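Local structure of succinyl-CoA:3-ketoacid coenzyme A transferase subunit B (Helicobacter pylori, 3RRL) at residues A4-A9 / T27-E32; F40-G45 / I63-E68; D94-G99 / H130-V135; L109-I114 / P157-G162. The protein transfers coenzyme A, as one subunit of its enzyme, from succinyl-CoA to a 3-oxo acid, yielding a 3-oxoacyl-CoA and succinate. One frame throughout, in Å; residues are numbered along the deposited sequence.

In the fold
Contact 3 is the core of the set: it pairs two neighbouring parallel strands of the ten-stranded mixed sheet and is mostly buried, Lys133 being exposed and Asp94 and Lys134 partly so. Contact 2 meets the same sheet at strand 39-42: just past it the Asn44 amide hydrogen-bonds to a loop, beside the predicted catalytic glutamate and close to another chain. Contact 1, apolar inside and charged outside, packs the N-terminal helix on the connection leading to strand 39-42; Ala30 touches Phe40 of contact 2. Contact 4 joins a loop to strand 109-114 of the smaller sheet, mostly by hydrogen bonds. Asn111 joins it to contact 3, ND2 lying 3.1 Å from Gly99 O.

Contact 1 of 4, residues A4-A9 / T27-E32; sequences AIIKRA and TLVANE
Ile6 on helix 2-10 meets Leu28, Val29 and Glu32, all in the connection between the adjacent parallel strands 18-21 and 39-42 of this Rossmann-like alpha/beta fold. The two branches of Ile6 divide the work. CD1 reaches Leu28, lying 3.6 Å from Leu28 CB and equally close to Leu28 CD1, the two side chains crossing obliquely. CG2, held anti to the backbone N by the first torsion (chi1 -73° for CG1), comes 3.6 Å from Glu32 CG, and Glu32 passes over it at about a right angle. One turn further along the helix, Ala9 CB touches Val29 CG2 at 3.8 Å. Beneath this apolar layer lies strand 134-138, whose Ile138 is touched by Ile5, Ala9 and Val29; Leu25 flanks Ile6 and Leu13 flanks Val29.

The 27-32 segment presents Leu28, Val29 and Glu32 together because residues 27-31 have helical backbone angles, with Asn31 N bonded to Leu28 O and Glu32 N to Val29 O, each reaching three residues back. At the solvent edge the chemistry changes. Lys7 runs extended past Glu32, so the carboxylate meets its methylenes and not its ammonium group. Lys7 NZ makes its salt bridge with Glu3, one turn back on its own helix, and stays 5.0 Å from Glu32 OE1; the opposite charges may still attract weakly. Glu32, bent at its second torsion (-62°), folds its carboxylate back toward the helix, which leaves OE1 3.8 Å from Lys7 CE.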
loop_
_atom_site.group_PDB
_atom_site.type_symbol
_atom_site.label_atom_id
_atom_site.label_comp_id
_atom_site.label_asym_id
_atom_site.label_seq_id
_atom_site.Cartn_x
_atom_site.Cartn_y
_atom_site.Cartn_z
ATOM N N ALA B 4 -4.610 22.795 -33.652
ATOM C CA ALA B 4 -3.374 23.495 -33.302
ATOM C C ALA B 4 -2.970 23.234 -31.848
ATOM O O ALA B 4 -1.786 23.200 -31.518
ATOM C CB ALA B 4 -3.505 24.996 -33.574
ATOM N N ILE B 5 -3.963 23.042 -30.987
ATOM C CA ILE B 5 -3.710 22.757 -29.582
ATOM C C ILE B 5 -3.099 21.370 -29.422
ATOM O O ILE B 5 -2.076 21.193 -28.763
ATOM C CB ILE B 5 -5.019 22.794 -28.772
ATOM C CG1 ILE B 5 -5.660 24.184 -28.850
ATOM C CG2 ILE B 5 -4.762 22.399 -27.341
ATOM C CD1 ILE B 5 -7.023 24.280 -28.163
ATOM N N ILE B 6 -3.749 20.389 -30.032
ATOM C CA ILE B 6 -3.370 18.995 -29.894
ATOM C C ILE B 6 -1.981 18.737 -30.456
ATOM O O ILE B 6 -1.107 18.204 -29.767
ATOM C CB ILE B 6 -4.410 18.085 -30.567
ATOM C CG1 ILE B 6 -5.682 18.052 -29.721
ATOM C CG2 ILE B 6 -3.856 16.676 -30.766
ATOM C CD1 ILE B 6 -6.909 17.612 -30.488
ATOM N N LYS B 7 -1.779 19.130 -31.705
ATOM C CA LYS B 7 -0.483 18.980 -32.354
ATOM C C LYS B 7 0.664 19.681 -31.612
ATOM O O LYS B 7 1.793 19.188 -31.614
ATOM C CB LYS B 7 -0.560 19.425 -33.819
ATOM C CG LYS B 7 -1.398 18.456 -34.653
ATOM C CD LYS B 7 -1.310 18.709 -36.145
ATOM C CE LYS B 7 -2.117 17.661 -36.902
ATOM N NZ LYS B 7 -2.128 17.890 -38.376
ATOM N N ARG B 8 0.383 20.813 -30.974
ATOM C CA ARG B 8 1.422 21.510 -30.213
ATOM C C ARG B 8 1.681 20.767 -28.906
ATOM O O ARG B 8 2.823 20.628 -28.474
ATOM C CB ARG B 8 1.037 22.970 -29.950
ATOM C CG ARG B 8 2.030 23.736 -29.080
ATOM C CD ARG B 8 3.451 23.685 -29.650
ATOM N NE ARG B 8 4.422 24.304 -28.747
ATOM C CZ ARG B 8 4.962 23.689 -27.695
ATOM N NH1 ARG B 8 5.828 24.325 -26.925
ATOM N NH2 ARG B 8 4.639 22.435 -27.410
ATOM N N ALA B 9 0.613 20.269 -28.295
ATOM C CA ALA B 9 0.737 19.456 -27.088
ATOM C C ALA B 9 1.560 18.195 -27.345
ATOM O O ALA B 9 2.327 17.759 -26.483
ATOM C CB ALA B 9 -0.638 19.088 -26.556
ATOM N N THR B 27 -6.759 13.252 -24.343
ATOM C CA THR B 27 -6.745 11.905 -24.896
ATOM C C THR B 27 -6.400 11.940 -26.382
ATOM O O THR B 27 -5.773 11.031 -26.907
ATOM C CB THR B 27 -8.090 11.193 -24.697
ATOM O OG1 THR B 27 -9.136 11.975 -25.285
ATOM C CG2 THR B 27 -8.374 11.010 -23.216
ATOM N N LEU B 28 -6.800 13.009 -27.055
ATOM C CA LEU B 28 -6.538 13.134 -28.480
ATOM C C LEU B 28 -5.051 13.209 -28.816
ATOM O O LEU B 28 -4.652 12.898 -29.943
ATOM C CB LEU B 28 -7.288 14.331 -29.055
ATOM C CG LEU B 28 -8.795 14.072 -29.112
ATOM C CD1 LEU B 28 -9.521 15.166 -29.871
ATOM C CD2 LEU B 28 -9.065 12.703 -29.731
ATOM N N VAL B 29 -4.236 13.606 -27.838
ATOM C CA VAL B 29 -2.803 13.777 -28.073
ATOM C C VAL B 29 -2.112 12.460 -28.415
ATOM O O VAL B 29 -1.120 12.444 -29.144
ATOM C CB VAL B 29 -2.083 14.459 -26.872
ATOM C CG1 VAL B 29 -0.590 14.524 -27.117
ATOM C CG2 VAL B 29 -2.628 15.865 -26.650
ATOM N N ALA B 30 -2.640 11.358 -27.891
ATOM C CA ALA B 30 -2.070 10.043 -28.163
ATOM C C ALA B 30 -2.052 9.736 -29.658
ATOM O O ALA B 30 -1.152 9.061 -30.150
ATOM C CB ALA B 30 -2.837 8.971 -27.419
ATOM N N ASN B 31 -3.048 10.238 -30.379
ATOM C CA ASN B 31 -3.143 9.980 -31.813
ATOM C C ASN B 31 -2.035 10.634 -32.644
ATOM O O ASN B 31 -1.760 10.207 -33.763
ATOM C CB ASN B 31 -4.523 10.389 -32.337
ATOM C CG ASN B 31 -5.651 9.651 -31.636
ATOM O OD1 ASN B 31 -5.440 8.584 -31.052
ATOM N ND2 ASN B 31 -6.857 10.214 -31.691
ATOM N N GLU B 32 -1.393 11.647 -32.095
ATOM C CA GLU B 32 -0.339 12.349 -32.797
ATOM C C GLU B 32 1.023 11.742 -32.581
ATOM O O GLU B 32 2.005 12.199 -33.129
ATOM C CB GLU B 32 -0.320 13.802 -32.366
ATOM C CG GLU B 32 -1.654 14.489 -32.500
ATOM C CD GLU B 32 -2.146 14.533 -33.921
ATOM O OE1 GLU B 32 -1.316 14.516 -34.841
ATOM O OE2 GLU B 32 -3.365 14.591 -34.120
#

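Contact 2 of 4, residues F40-G45 / I63-E68; sequences FQSENG and INAGKE
Ser42, the last residue of strand 39-42, turns its hydroxyl toward the 63-68 loop, with OG 3.5 Å from Asn64 CA. The hydroxyl sits over the backbone between Asn64 and Ala65, and Ile49 of the neighbouring strand also touches this side chain. Glu43 follows at the point where the chain leaves the strand. Its CG lies between backbone N and carbonyl carbon (chi1 66°), and a bend at the second torsion brings one carboxylate oxygen to the loop: OE2 is 3.6 Å from Ala65 CB, a van der Waals touch of oxygen on methyl. Phe85 of helix 81-89 packs on the same glutamate, and Glu43 O accepts a hydrogen bond from Ser84 OG.

Asn44 makes a clear hydrogen bond across the contact. Its ND2 donates to Ile63 O at 2.9 Å in an almost straight bond (173°). The acceptor lies in the plane of the Asn44 amide, whereas the donor stands well above the plane of the Ile63 carbonyl. Ile63 CG1 lies against the same nitrogen at 3.8 Å. The receiving loop is itself stiffened: a type I turn spans Asn64 to Lys67, Asn64 OD1 takes Glu68 N at 2.9 Å, and Asn64 ND2 returns a bond to Glu68 OE1, which Tyr52 also holds. Lys67 NZ closes onto Ala65 O at 2.7 Å. Another chain packs on Ile63 and Asn44. The sequence Ser-Glu-Asn-Gly is the signature of the CoA-transferase active-site loop, with Glu43 the predicted catalytic residue; in relatives the equivalent glutamate passes through acyl anhydrides and a glutamyl-CoA thioester.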
loop_
_atom_site.group_PDB
_atom_site.type_symbol
_atom_site.label_atom_id
_atom_site.label_comp_id
_atom_site.label_asym_id
_atom_site.label_seq_id
_atom_site.Cartn_x
_atom_site.Cartn_y
_atom_site.Cartn_z
ATOM N N PHE B 40 1.718 5.063 -21.583
ATOM C CA PHE B 40 0.571 5.780 -21.059
ATOM C C PHE B 40 -0.018 5.064 -19.855
ATOM O O PHE B 40 -0.206 3.848 -19.871
ATOM C CB PHE B 40 -0.477 5.992 -22.151
ATOM C CG PHE B 40 -0.005 6.879 -23.269
ATOM C CD1 PHE B 40 0.156 8.240 -23.065
ATOM C CD2 PHE B 40 0.289 6.346 -24.521
ATOM C CE1 PHE B 40 0.600 9.066 -24.087
ATOM C CE2 PHE B 40 0.731 7.160 -25.553
ATOM C CZ PHE B 40 0.887 8.526 -25.335
ATOM N N GLN B 41 -0.288 5.829 -18.803
ATOM C CA GLN B 41 -0.812 5.281 -17.563
ATOM C C GLN B 41 -2.304 5.563 -17.471
ATOM O O GLN B 41 -2.753 6.649 -17.819
ATOM C CB GLN B 41 -0.089 5.910 -16.371
ATOM C CG GLN B 41 -0.238 5.147 -15.061
ATOM C CD GLN B 41 -1.288 5.735 -14.146
ATOM O OE1 GLN B 41 -2.138 6.517 -14.578
ATOM N NE2 GLN B 41 -1.239 5.358 -12.868
ATOM N N SER B 42 -3.070 4.578 -17.015
ATOM C CA SER B 42 -4.498 4.767 -16.799
ATOM C C SER B 42 -4.720 4.672 -15.301
ATOM O O SER B 42 -4.252 3.726 -14.660
ATOM C CB SER B 42 -5.299 3.696 -17.540
ATOM O OG SER B 42 -6.667 4.051 -17.657
ATOM N N GLU B 43 -5.407 5.660 -14.738
ATOM C CA GLU B 43 -5.481 5.803 -13.282
ATOM C C GLU B 43 -6.280 4.684 -12.617
ATOM O O GLU B 43 -6.258 4.523 -11.394
ATOM C CB GLU B 43 -6.073 7.164 -12.915
ATOM C CG GLU B 43 -7.516 7.327 -13.321
ATOM C CD GLU B 43 -7.863 8.761 -13.673
ATOM O OE1 GLU B 43 -6.932 9.588 -13.761
ATOM O OE2 GLU B 43 -9.062 9.059 -13.862
ATOM N N ASN B 44 -6.960 3.895 -13.439
ATOM C CA ASN B 44 -7.801 2.815 -12.954
ATOM C C ASN B 44 -6.997 1.533 -12.752
ATOM O O ASN B 44 -7.560 0.460 -12.515
ATOM C CB ASN B 44 -9.052 2.608 -13.813
ATOM C CG ASN B 44 -8.738 2.413 -15.277
ATOM O OD1 ASN B 44 -7.852 3.057 -15.831
ATOM N ND2 ASN B 44 -9.485 1.527 -15.921
ATOM N N GLY B 45 -5.674 1.659 -12.817
ATOM C CA GLY B 45 -4.812 0.526 -12.528
ATOM C C GLY B 45 -4.081 -0.159 -13.661
ATOM O O GLY B 45 -3.808 -1.354 -13.599
ATOM N N ILE B 63 -10.512 -1.373 -19.604
ATOM C CA ILE B 63 -10.962 -0.058 -20.053
ATOM C C ILE B 63 -10.004 1.046 -19.627
ATOM O O ILE B 63 -9.162 0.851 -18.758
ATOM C CB ILE B 63 -12.359 0.286 -19.507
ATOM C CG1 ILE B 63 -12.360 0.206 -17.977
ATOM C CG2 ILE B 63 -13.409 -0.645 -20.108
ATOM C CD1 ILE B 63 -13.583 0.815 -17.328
ATOM N N ASN B 64 -10.134 2.208 -20.252
ATOM C CA ASN B 64 -9.360 3.364 -19.839
ATOM C C ASN B 64 -10.180 4.179 -18.854
ATOM O O ASN B 64 -11.296 3.795 -18.500
ATOM C CB ASN B 64 -8.939 4.206 -21.049
ATOM C CG ASN B 64 -10.126 4.756 -21.839
ATOM O OD1 ASN B 64 -11.260 4.806 -21.349
ATOM N ND2 ASN B 64 -9.860 5.179 -23.071
ATOM N N ALA B 65 -9.636 5.303 -18.409
ATOM C CA ALA B 65 -10.305 6.100 -17.392
ATOM C C ALA B 65 -11.656 6.560 -17.896
ATOM O O ALA B 65 -12.554 6.847 -17.103
ATOM C CB ALA B 65 -9.454 7.291 -17.007
ATOM N N GLY B 66 -11.791 6.631 -19.221
ATOM C CA GLY B 66 -13.006 7.118 -19.848
ATOM C C GLY B 66 -14.037 6.025 -20.070
ATOM O O GLY B 66 -15.004 6.224 -20.798
ATOM N N LYS B 67 -13.829 4.871 -19.438
ATOM C CA LYS B 67 -14.746 3.731 -19.552
ATOM C C LYS B 67 -14.831 3.188 -20.981
ATOM O O LYS B 67 -15.835 2.586 -21.367
ATOM C CB LYS B 67 -16.150 4.084 -19.038
ATOM C CG LYS B 67 -16.170 4.954 -17.787
ATOM C CD LYS B 67 -15.389 4.323 -16.643
ATOM C CE LYS B 67 -15.476 5.160 -15.365
ATOM N NZ LYS B 67 -14.680 6.427 -15.424
ATOM N N GLU B 68 -13.771 3.397 -21.756
ATOM C CA GLU B 68 -13.692 2.864 -23.113
ATOM C C GLU B 68 -12.918 1.551 -23.133
ATOM O O GLU B 68 -11.954 1.378 -22.382
ATOM C CB GLU B 68 -13.004 3.864 -24.034
ATOM C CG GLU B 68 -13.640 5.243 -24.028
ATOM C CD GLU B 68 -12.939 6.212 -24.969
ATOM O OE1 GLU B 68 -11.709 6.076 -25.157
ATOM O OE2 GLU B 68 -13.621 7.106 -25.523
#

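Contact 3 of 4, residues D94-G99 / H130-V135; sequences DLAILG and HGAKKV
Lys133 NZ and Asp94 OD1 form a salt bridge, modelled at 2.5 Å, short enough that its exact length is uncertain, at the entrance to a parallel strand pair, 95-98 beside 134-138, in the central sheet of the Rossmann-like fold. The two side chains lie side by side, pointing the same way, and the extended lysine meets OD1 nearly head-on along the C-O bond. Asp94 OD2 is held by Tyr18 N, so the carboxylate is gripped from two elements. Behind it the backbones pair: Lys134 N donates to Asp94 O at 3.0 Å, and Ala96 N to Lys134 O at 3.0 Å in a nearly straight bond (169°).

Leu95 and Lys134 share one sheet face. With CG anti to the backbone N (chi1 -176°), Leu95 places CD1 4.0 Å from Lys134 CB, while the lysine's ammonium goes on to Glu12 and Gln166. Ala96 and Val135 occupy the other face, where Leu128 of helix 125-131 touches Ala96; that helix runs almost directly into strand 134-138. Ala132, just past the helix end, fits tightly there, its CB 3.5 Å from Ala96 CB. Further along, Leu98, also touched by Ala125 and Val129, sets CD1 3.9 Å from Val135 CG1.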
loop_
_atom_site.group_PDB
_atom_site.type_symbol
_atom_site.label_atom_id
_atom_site.label_comp_id
_atom_site.label_asym_id
_atom_site.label_seq_id
_atom_site.Cartn_x
_atom_site.Cartn_y
_atom_site.Cartn_z
ATOM N N ASP B 94 5.948 11.342 -15.476
ATOM C CA ASP B 94 6.713 12.468 -16.011
ATOM C C ASP B 94 5.802 13.591 -16.480
ATOM O O ASP B 94 6.134 14.764 -16.360
ATOM C CB ASP B 94 7.594 12.015 -17.178
ATOM C CG ASP B 94 8.623 10.983 -16.766
ATOM O OD1 ASP B 94 9.396 11.253 -15.819
ATOM O OD2 ASP B 94 8.647 9.897 -17.385
ATOM N N LEU B 95 4.655 13.226 -17.040
ATOM C CA LEU B 95 3.798 14.212 -17.663
ATOM C C LEU B 95 2.311 13.917 -17.488
ATOM O O LEU B 95 1.841 12.826 -17.799
ATOM C CB LEU B 95 4.147 14.281 -19.142
ATOM C CG LEU B 95 3.443 15.326 -19.977
ATOM C CD1 LEU B 95 3.683 16.685 -19.366
ATOM C CD2 LEU B 95 3.998 15.251 -21.381
ATOM N N ALA B 96 1.569 14.910 -17.019
ATOM C CA ALA B 96 0.121 14.819 -16.988
ATOM C C ALA B 96 -0.429 15.956 -17.828
ATOM O O ALA B 96 -0.088 17.121 -17.608
ATOM C CB ALA B 96 -0.400 14.906 -15.571
ATOM N N ILE B 97 -1.257 15.606 -18.805
ATOM C CA ILE B 97 -1.894 16.592 -19.658
ATOM C C ILE B 97 -3.368 16.640 -19.315
ATOM O O ILE B 97 -4.022 15.599 -19.204
ATOM C CB ILE B 97 -1.705 16.263 -21.139
ATOM C CG1 ILE B 97 -0.213 16.084 -21.450
ATOM C CG2 ILE B 97 -2.299 17.369 -21.997
ATOM C CD1 ILE B 97 0.080 15.825 -22.905
ATOM N N LEU B 98 -3.882 17.851 -19.125
ATOM C CA LEU B 98 -5.239 18.038 -18.632
ATOM C C LEU B 98 -5.960 19.128 -19.402
ATOM O O LEU B 98 -5.329 20.039 -19.952
ATOM C CB LEU B 98 -5.230 18.415 -17.144
ATOM C CG LEU B 98 -4.714 17.434 -16.090
ATOM C CD1 LEU B 98 -3.280 17.755 -15.713
ATOM C CD2 LEU B 98 -5.590 17.499 -14.855
ATOM N N GLY B 99 -7.287 19.031 -19.441
ATOM C CA GLY B 99 -8.105 20.112 -19.956
ATOM C C GLY B 99 -8.400 21.073 -18.825
ATOM O O GLY B 99 -8.119 20.766 -17.672
ATOM N N HIS B 130 -0.718 17.688 -8.634
ATOM C CA HIS B 130 0.387 17.718 -7.675
ATOM C C HIS B 130 1.523 16.731 -7.963
ATOM O O HIS B 130 2.699 17.074 -7.827
ATOM C CB HIS B 130 -0.124 17.544 -6.248
ATOM C CG HIS B 130 -0.901 18.717 -5.747
ATOM N ND1 HIS B 130 -2.276 18.774 -5.795
ATOM C CD2 HIS B 130 -0.495 19.890 -5.208
ATOM C CE1 HIS B 130 -2.687 19.926 -5.296
ATOM N NE2 HIS B 130 -1.624 20.623 -4.934
ATOM N N GLY B 131 1.172 15.509 -8.353
ATOM C CA GLY B 131 2.154 14.441 -8.500
ATOM C C GLY B 131 3.025 14.461 -9.748
ATOM O O GLY B 131 4.222 14.178 -9.672
ATOM N N ALA B 132 2.435 14.783 -10.898
ATOM C CA ALA B 132 3.155 14.722 -12.172
ATOM C C ALA B 132 4.394 15.621 -12.150
ATOM O O ALA B 132 4.335 16.732 -11.641
ATOM C CB ALA B 132 2.229 15.114 -13.310
ATOM N N LYS B 133 5.520 15.144 -12.679
ATOM C CA LYS B 133 6.731 15.978 -12.721
ATOM C C LYS B 133 6.486 17.254 -13.531
ATOM O O LYS B 133 6.998 18.329 -13.198
ATOM C CB LYS B 133 7.925 15.209 -13.295
ATOM C CG LYS B 133 8.382 14.037 -12.430
ATOM C CD LYS B 133 9.515 13.268 -13.100
ATOM C CE LYS B 133 9.530 11.811 -12.662
ATOM N NZ LYS B 133 10.444 10.980 -13.512
ATOM N N LYS B 134 5.710 17.133 -14.601
ATOM C CA LYS B 134 5.277 18.305 -15.343
ATOM C C LYS B 134 3.777 18.251 -15.604
ATOM O O LYS B 134 3.240 17.221 -16.010
ATOM C CB LYS B 134 6.035 18.443 -16.661
ATOM C CG LYS B 134 5.717 19.733 -17.375
ATOM C CD LYS B 134 6.464 19.866 -18.685
ATOM C CE LYS B 134 6.136 21.199 -19.351
ATOM N NZ LYS B 134 6.657 21.276 -20.743
ATOM N N VAL B 135 3.109 19.369 -15.351
ATOM C CA VAL B 135 1.679 19.478 -15.566
ATOM C C VAL B 135 1.414 20.439 -16.709
ATOM O O VAL B 135 1.747 21.616 -16.621
ATOM C CB VAL B 135 0.964 19.981 -14.307
ATOM C CG1 VAL B 135 -0.491 20.277 -14.611
ATOM C CG2 VAL B 135 1.089 18.957 -13.175
#

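Contact 4 of 4, residues L109-I114 / P157-G162; sequences LANWMI and PLTGKG
Leu109 and Gly160 pair their backbones first: Leu109 N donates to Gly160 O at 2.9 Å. In return Leu109 O faces two amides, Gly160 N at 3.3 Å, which lies on a lone pair in the carbonyl plane, and Thr159 N, modelled so close that its exact length is doubtful.

Side chains add three more hydrogen bonds. Thr159 OG1, anti to its own carbonyl carbon (chi1 -57°), slips between backbone and amide of Asn111: it accepts from Asn111 N at 2.8 Å and donates to Asn111 OD1 at 2.6 Å, a two-way grip on a buried hydroxyl. Asn111 ND2 turns to Gly99 O. The Trp112 indole donates from NE1 to Leu158 O at 3.0 Å; the donor stands well above the plane of that carbonyl, which lies at the ring's edge.

Two successive residues, Thr159 and Gly160, thus oppose the single Leu109, a classic beta bulge. It ties the 157-162 loop to strand 109-114 of the small four-stranded sheet.

Apolar contacts flank the hydrogen bonds. Leu109 and Thr159 run side by side, Leu109 CD2 4.0 Å from Thr159 CB, and Val129 of helix 125-131 covers Leu109. The Pro157 ring packs against Trp112 and Met113, a selenomethionine here whose CB lies over one face of the indole, offset toward the rim. Pro157 CB sits 4.0 Å from Trp112 CZ2, the two side chains at about a right angle, and Pro157 CG 3.7 Å from Met113 CG. Met126 packs on Trp112 and Thr159. Leu158 rests on the backbone of another chain, while its CD2 turns back toward Ala110 CB.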
loop_
_atom_site.group_PDB
_atom_site.type_symbol
_atom_site.label_atom_id
_atom_site.label_comp_id
_atom_site.label_asym_id
_atom_site.label_seq_id
_atom_site.Cartn_x
_atom_site.Cartn_y
_atom_site.Cartn_z
ATOM N N LEU B 109 -5.653 26.149 -11.456
ATOM C CA LEU B 109 -6.474 25.443 -12.434
ATOM C C LEU B 109 -7.871 25.101 -11.939
ATOM O O LEU B 109 -8.041 24.613 -10.844
ATOM C CB LEU B 109 -5.772 24.177 -12.925
ATOM C CG LEU B 109 -6.644 23.174 -13.675
ATOM C CD1 LEU B 109 -6.968 23.622 -15.085
ATOM C CD2 LEU B 109 -6.040 21.813 -13.685
ATOM N N ALA B 110 -8.874 25.371 -12.758
ATOM C CA ALA B 110 -10.220 24.945 -12.439
ATOM C C ALA B 110 -10.727 24.044 -13.547
ATOM O O ALA B 110 -10.940 24.495 -14.654
ATOM C CB ALA B 110 -11.124 26.129 -12.276
ATOM N N ASN B 111 -10.903 22.762 -13.254
ATOM C CA ASN B 111 -11.453 21.844 -14.241
ATOM C C ASN B 111 -12.480 20.812 -13.778
ATOM O O ASN B 111 -12.842 19.940 -14.538
ATOM C CB ASN B 111 -10.351 21.189 -15.073
ATOM C CG ASN B 111 -9.712 20.014 -14.388
ATOM O OD1 ASN B 111 -9.844 19.828 -13.196
ATOM N ND2 ASN B 111 -9.010 19.216 -15.149
ATOM N N TRP B 112 -12.938 20.886 -12.542
ATOM C CA TRP B 112 -13.877 19.877 -12.082
ATOM C C TRP B 112 -15.312 20.304 -11.802
ATOM O O TRP B 112 -16.203 19.475 -11.777
ATOM C CB TRP B 112 -13.325 19.176 -10.850
ATOM C CG TRP B 112 -13.272 20.023 -9.643
ATOM C CD1 TRP B 112 -12.363 20.969 -9.365
ATOM C CD2 TRP B 112 -14.160 19.982 -8.535
ATOM N NE1 TRP B 112 -12.620 21.536 -8.160
ATOM C CE2 TRP B 112 -13.721 20.938 -7.621
ATOM C CE3 TRP B 112 -15.287 19.226 -8.225
ATOM C CZ2 TRP B 112 -14.363 21.163 -6.425
ATOM C CZ3 TRP B 112 -15.924 19.458 -7.042
ATOM C CH2 TRP B 112 -15.466 20.415 -6.156
HETATM N N MSE B 113 -15.538 21.582 -11.564
HETATM C CA MSE B 113 -16.868 22.005 -11.203
HETATM C C MSE B 113 -17.327 23.373 -11.706
HETATM O O MSE B 113 -16.589 24.341 -11.662
HETATM C CB MSE B 113 -16.966 21.965 -9.682
HETATM C CG MSE B 113 -18.109 22.719 -9.093
HETATM SE SE MSE B 113 -18.138 22.491 -7.182
HETATM C CE MSE B 113 -19.473 21.102 -7.093
ATOM N N ILE B 114 -18.579 23.438 -12.135
ATOM C CA ILE B 114 -19.284 24.696 -12.362
ATOM C C ILE B 114 -20.508 24.732 -11.451
ATOM O O ILE B 114 -21.424 23.926 -11.621
ATOM C CB ILE B 114 -19.739 24.836 -13.820
ATOM C CG1 ILE B 114 -18.546 24.689 -14.769
ATOM C CG2 ILE B 114 -20.427 26.179 -14.035
ATOM C CD1 ILE B 114 -18.940 24.620 -16.240
ATOM N N PRO B 157 -14.405 26.880 -8.925
ATOM C CA PRO B 157 -13.709 26.131 -7.872
ATOM C C PRO B 157 -12.404 25.547 -8.400
ATOM O O PRO B 157 -12.386 24.977 -9.498
ATOM C CB PRO B 157 -14.693 25.009 -7.532
ATOM C CG PRO B 157 -16.042 25.595 -7.874
ATOM C CD PRO B 157 -15.799 26.431 -9.100
ATOM N N LEU B 158 -11.334 25.692 -7.623
ATOM C CA LEU B 158 -10.013 25.243 -8.044
ATOM C C LEU B 158 -9.819 23.732 -8.044
ATOM O O LEU B 158 -10.245 23.029 -7.121
ATOM C CB LEU B 158 -8.933 25.868 -7.168
ATOM C CG LEU B 158 -8.704 27.364 -7.324
ATOM C CD1 LEU B 158 -7.298 27.687 -6.838
ATOM C CD2 LEU B 158 -8.889 27.783 -8.771
ATOM N N THR B 159 -9.172 23.235 -9.092
ATOM C CA THR B 159 -8.642 21.877 -9.075
ATOM C C THR B 159 -7.315 21.851 -8.318
ATOM O O THR B 159 -6.994 20.882 -7.630
ATOM C CB THR B 159 -8.415 21.356 -10.481
ATOM O OG1 THR B 159 -9.648 21.410 -11.204
ATOM C CG2 THR B 159 -7.916 19.935 -10.435
ATOM N N GLY B 160 -6.543 22.924 -8.459
ATOM C CA GLY B 160 -5.289 23.057 -7.742
ATOM C C GLY B 160 -4.750 24.473 -7.818
ATOM O O GLY B 160 -5.053 25.211 -8.755
ATOM N N LYS B 161 -3.934 24.841 -6.834
ATOM C CA LYS B 161 -3.362 26.181 -6.754
ATOM C C LYS B 161 -1.888 26.152 -7.164
ATOM O O LYS B 161 -1.103 25.378 -6.615
ATOM C CB LYS B 161 -3.523 26.706 -5.326
ATOM C CG LYS B 161 -3.298 28.192 -5.148
ATOM C CD LYS B 161 -3.857 28.664 -3.808
ATOM C CE LYS B 161 -3.272 30.017 -3.397
ATOM N NZ LYS B 161 -3.305 31.039 -4.491
ATOM N N GLY B 162 -1.523 26.972 -8.145
ATOM C CA GLY B 162 -0.146 27.067 -8.617
ATOM C C GLY B 162 0.417 25.732 -9.083
ATOM O O GLY B 162 1.569 25.392 -8.801
#